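Local coordinates for viral structural protein 4 (Bombyx mori cytoplasmic polyhedrosis virus, PDB 6TZ0), which binds GTP and probably serves as a nucleotide-hydrolysing partner of the viral RNA-dependent RNA polymerase during transcription inside the particle, at residues L12-Y16 against G17-R21; D195-L198 against R199-K203; D384-G387 against R388-K392; E415-Y418 against E419-A422. All blocks are in the same frame, centred on the assembly; numbering follows the deposited sequence.

Contact 1 (L12-Y16 against G17-R21); sequences LYEEY and GLYLR
Leu18 packs against Tyr13 and Tyr16, and Tyr19 against Glu14, around the point where helix 10-15 ends. Leu18 divides its two methyls between the tyrosines: CD2 comes to the edge of the Tyr13 ring, 4.0 Å from Tyr13 CD1, while Leu18 CD1 lies 3.7 Å from Tyr16 CB. Glu14 meets Tyr19 through its methylenes, with Glu14 CG 3.5 Å from Tyr19 CE1, close to the ring plane. Because Glu14 CG stands beside the backbone N and opposite the carbonyl carbon (chi1 -67°) and the chain runs straight from there, the glutamate passes the tyrosine at about a right angle, the carboxylate and ring planes standing 84° apart.

These side chains are brought together by the backbone. Leu18 N donates to Tyr13 O at 3.0 Å and Gly17 N to Glu14 O at 3.2 Å, the latter from above the carbonyl plane. With Gly17 at positive phi (87°), the two bonds form a Schellman motif that ends the helix. A CA-H...O contact from Glu14 CA to Leu18 O, 3.4 Å, adds to the turn.

Farther out, the tyrosine hydroxyls tie the cap to its surroundings: Tyr13 OH bonds to Ile4 O and Tyr164 OH, Tyr16 OH to Asp161 OD2, and Tyr19 OH to Phe250 O. Leu18 also rests on Phe193 and Phe202. The chemistry therefore separates into two layers, with main-chain polarity partly met inside the turn and the hydroxyls of three buried tyrosines satisfied by other parts of the protein.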
loop_
_atom_site.group_PDB
_atom_site.type_symbol
_atom_site.label_atom_id
_atom_site.label_comp_id
_atom_site.label_asym_id
_atom_site.label_seq_id
_atom_site.Cartn_x
_atom_site.Cartn_y
_atom_site.Cartn_z
ATOM N N LEU B 12 -29.579 35.103 6.672
ATOM C CA LEU B 12 -28.184 34.920 6.286
ATOM C C LEU B 12 -27.701 36.053 5.393
ATOM O O LEU B 12 -26.557 36.503 5.512
ATOM C CB LEU B 12 -28.017 33.581 5.573
ATOM C CG LEU B 12 -26.629 33.258 5.019
ATOM C CD1 LEU B 12 -25.616 33.088 6.136
ATOM C CD2 LEU B 12 -26.676 32.045 4.121
ATOM N N TYR B 13 -28.558 36.530 4.492
ATOM C CA TYR B 13 -28.189 37.672 3.672
ATOM C C TYR B 13 -28.231 38.968 4.465
ATOM O O TYR B 13 -27.480 39.896 4.156
ATOM C CB TYR B 13 -29.091 37.752 2.447
ATOM C CG TYR B 13 -28.777 36.712 1.404
ATOM C CD1 TYR B 13 -27.786 36.928 0.460
ATOM C CD2 TYR B 13 -29.454 35.506 1.376
ATOM C CE1 TYR B 13 -27.492 35.979 -0.487
ATOM C CE2 TYR B 13 -29.163 34.550 0.428
ATOM C CZ TYR B 13 -28.185 34.797 -0.500
ATOM O OH TYR B 13 -27.889 33.850 -1.442
ATOM N N GLU B 14 -29.086 39.050 5.489
ATOM C CA GLU B 14 -29.086 40.225 6.358
ATOM C C GLU B 14 -27.799 40.315 7.158
ATOM O O GLU B 14 -27.370 41.411 7.534
ATOM C CB GLU B 14 -30.281 40.197 7.309
ATOM C CG GLU B 14 -31.629 40.356 6.650
ATOM C CD GLU B 14 -32.746 40.471 7.651
ATOM O OE1 GLU B 14 -32.485 40.284 8.856
ATOM O OE2 GLU B 14 -33.886 40.763 7.237
ATOM N N GLU B 15 -27.189 39.166 7.452
ATOM C CA GLU B 15 -25.892 39.136 8.122
ATOM C C GLU B 15 -24.805 39.808 7.289
ATOM O O GLU B 15 -23.943 40.511 7.827
ATOM C CB GLU B 15 -25.528 37.686 8.416
ATOM C CG GLU B 15 -24.202 37.468 9.079
ATOM C CD GLU B 15 -23.917 35.999 9.287
ATOM O OE1 GLU B 15 -24.781 35.175 8.920
ATOM O OE2 GLU B 15 -22.829 35.663 9.802
ATOM N N TYR B 16 -24.843 39.624 5.970
ATOM C CA TYR B 16 -23.859 40.205 5.064
ATOM C C TYR B 16 -24.079 41.688 4.798
ATOM O O TYR B 16 -23.293 42.285 4.057
ATOM C CB TYR B 16 -23.877 39.438 3.745
ATOM C CG TYR B 16 -23.210 38.092 3.818
ATOM C CD1 TYR B 16 -22.149 37.876 4.667
ATOM C CD2 TYR B 16 -23.694 37.017 3.093
ATOM C CE1 TYR B 16 -21.540 36.643 4.756
ATOM C CE2 TYR B 16 -23.097 35.770 3.179
ATOM C CZ TYR B 16 -22.019 35.594 4.017
ATOM O OH TYR B 16 -21.408 34.370 4.120
ATOM N N GLY B 17 -25.103 42.296 5.384
ATOM C CA GLY B 17 -25.437 43.671 5.098
ATOM C C GLY B 17 -26.346 43.856 3.911
ATOM O O GLY B 17 -26.332 44.927 3.298
ATOM N N LEU B 18 -27.147 42.850 3.572
ATOM C CA LEU B 18 -27.949 42.834 2.358
ATOM C C LEU B 18 -29.407 42.659 2.739
ATOM O O LEU B 18 -29.762 41.684 3.405
ATOM C CB LEU B 18 -27.507 41.703 1.429
ATOM C CG LEU B 18 -26.319 41.809 0.476
ATOM C CD1 LEU B 18 -25.007 41.916 1.181
ATOM C CD2 LEU B 18 -26.310 40.549 -0.323
ATOM N N TYR B 19 -30.246 43.595 2.316
ATOM C CA TYR B 19 -31.664 43.599 2.630
ATOM C C TYR B 19 -32.469 43.530 1.345
ATOM O O TYR B 19 -32.150 44.220 0.377
ATOM C CB TYR B 19 -32.030 44.860 3.401
ATOM C CG TYR B 19 -31.503 44.878 4.807
ATOM C CD1 TYR B 19 -31.264 43.709 5.486
ATOM C CD2 TYR B 19 -31.179 46.060 5.430
ATOM C CE1 TYR B 19 -30.771 43.720 6.764
ATOM C CE2 TYR B 19 -30.685 46.071 6.715
ATOM C CZ TYR B 19 -30.484 44.892 7.373
ATOM O OH TYR B 19 -29.987 44.866 8.651
ATOM N N LEU B 20 -33.505 42.695 1.339
ATOM C CA LEU B 20 -34.332 42.544 0.150
ATOM C C LEU B 20 -35.113 43.816 -0.140
ATOM O O LEU B 20 -35.658 44.454 0.763
ATOM C CB LEU B 20 -35.300 41.368 0.297
ATOM C CG LEU B 20 -34.749 39.950 0.163
ATOM C CD1 LEU B 20 -35.822 38.935 0.486
ATOM C CD2 LEU B 20 -34.235 39.732 -1.239
ATOM N N ARG B 21 -35.134 44.185 -1.404
ATOM C CA ARG B 21 -35.916 45.320 -1.854
ATOM C C ARG B 21 -37.390 44.927 -1.847
ATOM O O ARG B 21 -37.722 43.820 -2.279
ATOM C CB ARG B 21 -35.433 45.714 -3.248
ATOM C CG ARG B 21 -35.993 46.992 -3.802
ATOM C CD ARG B 21 -35.272 47.380 -5.066
ATOM N NE ARG B 21 -33.893 47.750 -4.787
ATOM C CZ ARG B 21 -32.990 47.993 -5.726
ATOM N NH1 ARG B 21 -33.327 47.908 -7.006
ATOM N NH2 ARG B 21 -31.752 48.323 -5.388
#

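Contact 2 (D195-L198 against R199-K203); sequences DTYL and RSYFK
Ser200 reaches back along helix 196-201 to the carbonyls of Thr196 and Tyr197. Its hydroxyl takes the position between the backbone N and the carbonyl carbon (chi1 65°), which sets OG 3.0 Å from Thr196 O and 3.1 Å from Tyr197 O; the single proton could go to either oxygen. Ser200 N also donates to Thr196 O, at 2.9 Å, so that carbonyl is approached by both the main chain and the side chain of one residue.

Leu198 and Phe202 are four residues apart and share a first torsion, CG lying beside the backbone N in both (chi1 -59° and -69°). Leu198 CD2 consequently meets Phe202 CD2 at 3.9 Å, the two side chains crossing at a slant. Tyr197 and Tyr201 follow the same spacing more loosely, with Tyr197 CD1 4.2 Å from Tyr201 CE2.

This is i to i+4 packing along a helix of fewer than two turns that leads into strand 204-208. Regular bonds run from Arg199 N to Asp195 O and, at 2.9 Å, from Tyr201 N to Tyr197 O, whereas the last, Phe202 N to Leu198 O, is weak at 3.5 Å. Asp195 holds the N-cap position without making a capping bond; its OD1 instead accepts from the adjacent Thr196 N, met from above the carboxylate plane.

Outside the helix, Leu198 and Phe202 cover Leu18, and Tyr197 meets His182 edge-to-face. Tyr201 OH bonds to Ser45 OG of helix 41-60, whose Thr42 is touched by both Ser200 and Tyr201.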
loop_
_atom_site.group_PDB
_atom_site.type_symbol
_atom_site.label_atom_id
_atom_site.label_comp_id
_atom_site.label_asym_id
_atom_site.label_seq_id
_atom_site.Cartn_x
_atom_site.Cartn_y
_atom_site.Cartn_z
ATOM N N ASP B 195 -21.943 45.218 -7.316
ATOM C CA ASP B 195 -22.228 44.214 -8.322
ATOM C C ASP B 195 -23.616 44.448 -8.910
ATOM O O ASP B 195 -24.472 45.089 -8.299
ATOM C CB ASP B 195 -22.145 42.811 -7.726
ATOM C CG ASP B 195 -22.085 41.732 -8.786
ATOM O OD1 ASP B 195 -21.959 42.066 -9.980
ATOM O OD2 ASP B 195 -22.228 40.555 -8.443
ATOM N N THR B 196 -23.822 43.923 -10.120
ATOM C CA THR B 196 -25.087 44.093 -10.825
ATOM C C THR B 196 -26.235 43.421 -10.085
ATOM O O THR B 196 -27.304 44.017 -9.903
ATOM C CB THR B 196 -24.962 43.520 -12.232
ATOM O OG1 THR B 196 -23.855 44.137 -12.894
ATOM C CG2 THR B 196 -26.217 43.784 -13.034
ATOM N N TYR B 197 -26.023 42.190 -9.621
ATOM C CA TYR B 197 -27.090 41.447 -8.968
ATOM C C TYR B 197 -27.371 41.976 -7.572
ATOM O O TYR B 197 -28.530 42.032 -7.150
ATOM C CB TYR B 197 -26.727 39.971 -8.905
ATOM C CG TYR B 197 -26.537 39.362 -10.260
ATOM C CD1 TYR B 197 -27.623 39.053 -11.058
ATOM C CD2 TYR B 197 -25.271 39.076 -10.732
ATOM C CE1 TYR B 197 -27.448 38.491 -12.299
ATOM C CE2 TYR B 197 -25.085 38.509 -11.965
ATOM C CZ TYR B 197 -26.174 38.222 -12.746
ATOM O OH TYR B 197 -25.986 37.657 -13.980
ATOM N N LEU B 198 -26.330 42.376 -6.846
ATOM C CA LEU B 198 -26.532 42.914 -5.513
ATOM C C LEU B 198 -27.098 44.325 -5.539
ATOM O O LEU B 198 -27.702 44.752 -4.552
ATOM C CB LEU B 198 -25.218 42.893 -4.732
ATOM C CG LEU B 198 -24.581 41.513 -4.558
ATOM C CD1 LEU B 198 -23.297 41.594 -3.752
ATOM C CD2 LEU B 198 -25.547 40.525 -3.947
ATOM N N ARG B 199 -26.917 45.058 -6.641
ATOM C CA ARG B 199 -27.582 46.346 -6.789
ATOM C C ARG B 199 -29.025 46.165 -7.233
ATOM O O ARG B 199 -29.909 46.917 -6.808
ATOM C CB ARG B 199 -26.837 47.218 -7.798
ATOM C CG ARG B 199 -27.317 48.651 -7.877
ATOM C CD ARG B 199 -26.715 49.348 -9.083
ATOM N NE ARG B 199 -25.264 49.463 -9.009
ATOM C CZ ARG B 199 -24.633 50.478 -8.435
ATOM N NH1 ARG B 199 -23.308 50.509 -8.414
ATOM N NH2 ARG B 199 -25.329 51.467 -7.890
ATOM N N SER B 200 -29.284 45.161 -8.072
ATOM C CA SER B 200 -30.620 44.976 -8.623
ATOM C C SER B 200 -31.576 44.301 -7.648
ATOM O O SER B 200 -32.771 44.608 -7.658
ATOM C CB SER B 200 -30.539 44.168 -9.914
ATOM O OG SER B 200 -30.085 42.856 -9.652
ATOM N N TYR B 201 -31.087 43.397 -6.804
ATOM C CA TYR B 201 -31.952 42.607 -5.936
ATOM C C TYR B 201 -32.042 43.132 -4.516
ATOM O O TYR B 201 -33.060 42.917 -3.857
ATOM C CB TYR B 201 -31.466 41.158 -5.895
ATOM C CG TYR B 201 -31.762 40.369 -7.142
ATOM C CD1 TYR B 201 -32.861 40.657 -7.925
ATOM C CD2 TYR B 201 -30.898 39.381 -7.571
ATOM C CE1 TYR B 201 -33.121 39.938 -9.070
ATOM C CE2 TYR B 201 -31.144 38.666 -8.716
ATOM C CZ TYR B 201 -32.255 38.951 -9.462
ATOM O OH TYR B 201 -32.505 38.237 -10.610
ATOM N N PHE B 202 -31.016 43.810 -4.026
ATOM C CA PHE B 202 -30.950 44.207 -2.632
ATOM C C PHE B 202 -30.956 45.723 -2.499
ATOM O O PHE B 202 -30.780 46.458 -3.471
ATOM C CB PHE B 202 -29.705 43.617 -1.963
ATOM C CG PHE B 202 -29.758 42.129 -1.802
ATOM C CD1 PHE B 202 -30.436 41.563 -0.742
ATOM C CD2 PHE B 202 -29.141 41.294 -2.716
ATOM C CE1 PHE B 202 -30.491 40.203 -0.590
ATOM C CE2 PHE B 202 -29.197 39.926 -2.567
ATOM C CZ PHE B 202 -29.873 39.384 -1.503
ATOM N N LYS B 203 -31.171 46.187 -1.273
ATOM C CA LYS B 203 -31.011 47.602 -0.975
ATOM C C LYS B 203 -29.536 47.972 -0.971
ATOM O O LYS B 203 -28.701 47.245 -0.431
ATOM C CB LYS B 203 -31.622 47.938 0.380
ATOM C CG LYS B 203 -33.117 47.832 0.459
ATOM C CD LYS B 203 -33.582 48.224 1.838
ATOM C CE LYS B 203 -35.081 48.382 1.901
ATOM N NZ LYS B 203 -35.772 47.091 1.725
#

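Contact 3 (D384-G387 against R388-K392); sequences DAYG and RWLAK
Asp384 lies over one face of the Arg388 guanidinium, with its CB 3.3 Å from Arg388 NH1 and near the rim of the group. The carboxylate stands almost upright to that plane, at 78°, and Asp384 OD2 is 3.8 Å from Arg388 NH2. This makes a long salt bridge of charges alone, since OD2 lies well out of the guanidinium plane and no N-H points at it.

Two residues on, Tyr386 meets Trp389 and Leu390. Its ring and the six-membered ring of Trp389 are inclined by 28° with centroids 5.9 Å apart, slid so far that they barely overlap. Tyr386 CE1 touches Trp389 CZ3 at 3.8 Å. Leu390 runs beside the tyrosine in the same direction: CB covers one face of the ring and CD2 comes within 3.7 Å of Tyr386 CZ. A chi1 of 177° on Tyr386 swings the ring along the helix toward both partners.

All of this rides on i to i+4 bonds opening helix 385-393, such as Leu390 N to Tyr386 O at 2.9 Å. Tyr386 OH bonds to His466 O and Gln459 OE1, and Arg388 NE to Asn414 O.

Since the guanidinium pairs only loosely with its carboxylate, Asp384 could also respond to Lys355, a GTP-binding residue about 4 Å away (nearest side-chain atoms), though no GTP is bound to this chain.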
loop_
_atom_site.group_PDB
_atom_site.type_symbol
_atom_site.label_atom_id
_atom_site.label_comp_id
_atom_site.label_asym_id
_atom_site.label_seq_id
_atom_site.Cartn_x
_atom_site.Cartn_y
_atom_site.Cartn_z
ATOM N N ASP B 384 9.605 26.537 26.625
ATOM C CA ASP B 384 10.960 26.468 27.163
ATOM C C ASP B 384 11.046 25.517 28.345
ATOM O O ASP B 384 11.842 25.735 29.254
ATOM C CB ASP B 384 11.440 27.857 27.572
ATOM C CG ASP B 384 11.700 28.766 26.390
ATOM O OD1 ASP B 384 12.059 28.253 25.311
ATOM O OD2 ASP B 384 11.552 29.995 26.542
ATOM N N ALA B 385 10.248 24.452 28.363
ATOM C CA ALA B 385 10.229 23.564 29.520
ATOM C C ALA B 385 11.457 22.665 29.560
ATOM O O ALA B 385 12.125 22.561 30.595
ATOM C CB ALA B 385 8.951 22.728 29.518
ATOM N N TYR B 386 11.763 22.013 28.439
ATOM C CA TYR B 386 12.938 21.158 28.356
ATOM C C TYR B 386 14.227 21.953 28.477
ATOM O O TYR B 386 15.199 21.456 29.054
ATOM C CB TYR B 386 12.925 20.379 27.046
ATOM C CG TYR B 386 14.143 19.520 26.837
ATOM C CD1 TYR B 386 14.338 18.378 27.585
ATOM C CD2 TYR B 386 15.096 19.849 25.883
ATOM C CE1 TYR B 386 15.448 17.589 27.403
ATOM C CE2 TYR B 386 16.211 19.064 25.693
ATOM C CZ TYR B 386 16.378 17.935 26.452
ATOM O OH TYR B 386 17.484 17.149 26.263
ATOM N N GLY B 387 14.245 23.187 27.971
ATOM C CA GLY B 387 15.439 24.005 28.093
ATOM C C GLY B 387 15.720 24.424 29.522
ATOM O O GLY B 387 16.857 24.325 29.993
ATOM N N ARG B 388 14.688 24.868 30.240
ATOM C CA ARG B 388 14.870 25.246 31.633
ATOM C C ARG B 388 15.060 24.038 32.539
ATOM O O ARG B 388 15.591 24.186 33.641
ATOM C CB ARG B 388 13.687 26.082 32.116
ATOM C CG ARG B 388 13.545 27.423 31.416
ATOM C CD ARG B 388 12.459 28.249 32.063
ATOM N NE ARG B 388 12.213 29.530 31.418
ATOM C CZ ARG B 388 11.150 29.793 30.671
ATOM N NH1 ARG B 388 10.210 28.876 30.510
ATOM N NH2 ARG B 388 11.004 30.988 30.127
ATOM N N TRP B 389 14.639 22.853 32.102
ATOM C CA TRP B 389 14.968 21.632 32.827
ATOM C C TRP B 389 16.433 21.259 32.639
ATOM O O TRP B 389 17.148 20.980 33.608
ATOM C CB TRP B 389 14.077 20.499 32.339
ATOM C CG TRP B 389 14.343 19.193 32.988
ATOM C CD1 TRP B 389 13.966 18.800 34.232
ATOM C CD2 TRP B 389 15.101 18.113 32.440
ATOM N NE1 TRP B 389 14.406 17.527 34.479
ATOM C CE2 TRP B 389 15.115 17.087 33.395
ATOM C CE3 TRP B 389 15.759 17.911 31.224
ATOM C CZ2 TRP B 389 15.755 15.877 33.174
ATOM C CZ3 TRP B 389 16.392 16.711 31.007
ATOM C CH2 TRP B 389 16.389 15.710 31.976
ATOM N N LEU B 390 16.891 21.242 31.386
ATOM C CA LEU B 390 18.236 20.804 31.055
ATOM C C LEU B 390 19.290 21.810 31.488
ATOM O O LEU B 390 20.449 21.431 31.672
ATOM C CB LEU B 390 18.314 20.537 29.551
ATOM C CG LEU B 390 19.550 19.915 28.911
ATOM C CD1 LEU B 390 19.791 18.543 29.477
ATOM C CD2 LEU B 390 19.345 19.833 27.423
ATOM N N ALA B 391 18.916 23.075 31.690
ATOM C CA ALA B 391 19.874 24.026 32.237
ATOM C C ALA B 391 20.190 23.758 33.702
ATOM O O ALA B 391 21.216 24.233 34.199
ATOM C CB ALA B 391 19.354 25.449 32.073
ATOM N N LYS B 392 19.338 23.014 34.402
ATOM C CA LYS B 392 19.599 22.584 35.767
ATOM C C LYS B 392 20.130 21.162 35.855
ATOM O O LYS B 392 21.054 20.900 36.626
ATOM C CB LYS B 392 18.324 22.685 36.607
ATOM C CG LYS B 392 17.782 24.082 36.764
ATOM C CD LYS B 392 18.703 24.919 37.621
ATOM C CE LYS B 392 18.182 26.332 37.775
ATOM N NZ LYS B 392 16.935 26.377 38.580
#

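Contact 4 (E415-Y418 against E419-A422); sequences ESYY and EQKA
Tyr417 with Lys421, Ser416 with Glu419 and Glu415 with Gln420 form a local set of side-chain contacts at the start of helix 417-427, each three to five residues apart. The clearest is a CH-pi contact: Lys421 CG sits 4.1 Å from the centroid of the Tyr417 ring, 18° off its normal, and the two side chains run the same way. Bends at chi2 and chi3 lay the lysine alongside the ring, carrying Lys421 CD to 4.0 Å from Tyr417 OH.

Ser416 occupies the N-cap position, and its CB packs 3.7 Å from Glu419 CD. The bond from Gln420 N to Ser416 O is weak at 3.3 Å, while those from Lys421 N to Tyr417 O and from Ala422 N to Tyr418 O are regular. In the fold, helix 417-427 lies in the helical section between strands 378-381 and 484-489 of a parallel sheet that, with the GTP-binding loop, is consistent with a P-loop domain. Tyr418 packs on Met452 and Leu456 of helix 442-457.

Glu415 and Gln420 cross with carboxylate and amide nearly perpendicular, at 88°, touching through Glu415 OE2 and Gln420 CG at 3.3 Å. The acids lie near residues that bind GTP, though none is bound to this chain: the side chain of Glu419 is about 4 Å from that of Lys355, and that of Glu415 about 5 Å from that of Arg522, nearest atoms in each case.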
loop_
_atom_site.group_PDB
_atom_site.type_symbol
_atom_site.label_atom_id
_atom_site.label_comp_id
_atom_site.label_asym_id
_atom_site.label_seq_id
_atom_site.Cartn_x
_atom_site.Cartn_y
_atom_site.Cartn_z
ATOM N N GLU B 415 16.923 30.537 33.231
ATOM C CA GLU B 415 17.536 30.623 31.917
ATOM C C GLU B 415 17.499 29.256 31.242
ATOM O O GLU B 415 17.571 28.217 31.899
ATOM C CB GLU B 415 18.971 31.136 32.047
ATOM C CG GLU B 415 19.669 31.496 30.746
ATOM C CD GLU B 415 21.037 32.107 30.982
ATOM O OE1 GLU B 415 21.440 32.216 32.158
ATOM O OE2 GLU B 415 21.704 32.485 29.998
ATOM N N SER B 416 17.357 29.265 29.924
ATOM C CA SER B 416 17.256 28.045 29.141
ATOM C C SER B 416 18.625 27.610 28.638
ATOM O O SER B 416 19.564 28.401 28.555
ATOM C CB SER B 416 16.303 28.245 27.965
ATOM O OG SER B 416 16.240 27.086 27.161
ATOM N N TYR B 417 18.725 26.322 28.304
ATOM C CA TYR B 417 19.982 25.752 27.828
ATOM C C TYR B 417 20.321 26.240 26.426
ATOM O O TYR B 417 21.476 26.593 26.141
ATOM C CB TYR B 417 19.887 24.228 27.864
ATOM C CG TYR B 417 21.110 23.498 27.374
ATOM C CD1 TYR B 417 22.248 23.417 28.159
ATOM C CD2 TYR B 417 21.120 22.878 26.131
ATOM C CE1 TYR B 417 23.365 22.748 27.716
ATOM C CE2 TYR B 417 22.235 22.207 25.680
ATOM C CZ TYR B 417 23.352 22.145 26.478
ATOM O OH TYR B 417 24.465 21.474 26.031
ATOM N N TYR B 418 19.320 26.282 25.544
ATOM C CA TYR B 418 19.555 26.721 24.176
ATOM C C TYR B 418 19.869 28.207 24.107
ATOM O O TYR B 418 20.593 28.640 23.207
ATOM C CB TYR B 418 18.350 26.404 23.299
ATOM C CG TYR B 418 18.050 24.936 23.167
ATOM C CD1 TYR B 418 18.925 24.091 22.502
ATOM C CD2 TYR B 418 16.862 24.407 23.645
ATOM C CE1 TYR B 418 18.652 22.752 22.366
ATOM C CE2 TYR B 418 16.574 23.075 23.500
ATOM C CZ TYR B 418 17.473 22.253 22.861
ATOM O OH TYR B 418 17.187 20.923 22.713
ATOM N N GLU B 419 19.355 28.992 25.055
ATOM C CA GLU B 419 19.684 30.411 25.109
ATOM C C GLU B 419 21.147 30.617 25.469
ATOM O O GLU B 419 21.813 31.494 24.908
ATOM C CB GLU B 419 18.774 31.110 26.115
ATOM C CG GLU B 419 17.317 31.064 25.715
ATOM C CD GLU B 419 16.399 31.709 26.726
ATOM O OE1 GLU B 419 16.878 32.101 27.810
ATOM O OE2 GLU B 419 15.191 31.819 26.435
ATOM N N GLN B 420 21.670 29.790 26.374
ATOM C CA GLN B 420 23.083 29.842 26.734
ATOM C C GLN B 420 23.968 29.426 25.567
ATOM O O GLN B 420 24.988 30.077 25.295
ATOM C CB GLN B 420 23.325 28.941 27.939
ATOM C CG GLN B 420 22.616 29.416 29.184
ATOM C CD GLN B 420 22.656 28.406 30.306
ATOM O OE1 GLN B 420 23.147 27.292 30.138
ATOM N NE2 GLN B 420 22.121 28.786 31.459
ATOM N N LYS B 421 23.582 28.361 24.856
ATOM C CA LYS B 421 24.381 27.920 23.715
ATOM C C LYS B 421 24.351 28.941 22.581
ATOM O O LYS B 421 25.385 29.212 21.957
ATOM C CB LYS B 421 23.900 26.557 23.223
ATOM C CG LYS B 421 23.940 25.471 24.281
ATOM C CD LYS B 421 25.339 25.227 24.823
ATOM C CE LYS B 421 26.224 24.528 23.820
ATOM N NZ LYS B 421 27.541 24.189 24.414
ATOM N N ALA B 422 23.192 29.560 22.336
ATOM C CA ALA B 422 23.099 30.574 21.293
ATOM C C ALA B 422 23.837 31.847 21.684
ATOM O O ALA B 422 24.417 32.513 20.823
ATOM C CB ALA B 422 21.636 30.878 20.987
#

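From the N terminus, all four contacts are local, within continuous chain; they follow in series, none nesting or crossing, and none closes a long loop. Contact 1 ends helix 10-15, and the chain leaving it runs beside contact 2, where Tyr19 O lies 2.7 Å from Lys203 N, a probable hydrogen bond. The chain leaving helix 10-15 is thereby tied to the segment just after helix 196-201. Contacts 3 and 4 form a second pair, on the other side of the chain's centre. Gly387 O to Tyr417 N, 3.2 Å, probably joins helix 385-393 to the start of helix 417-427 near the GTP-binding residues. Centres of contacts 2 and 3 are about 61 Å apart.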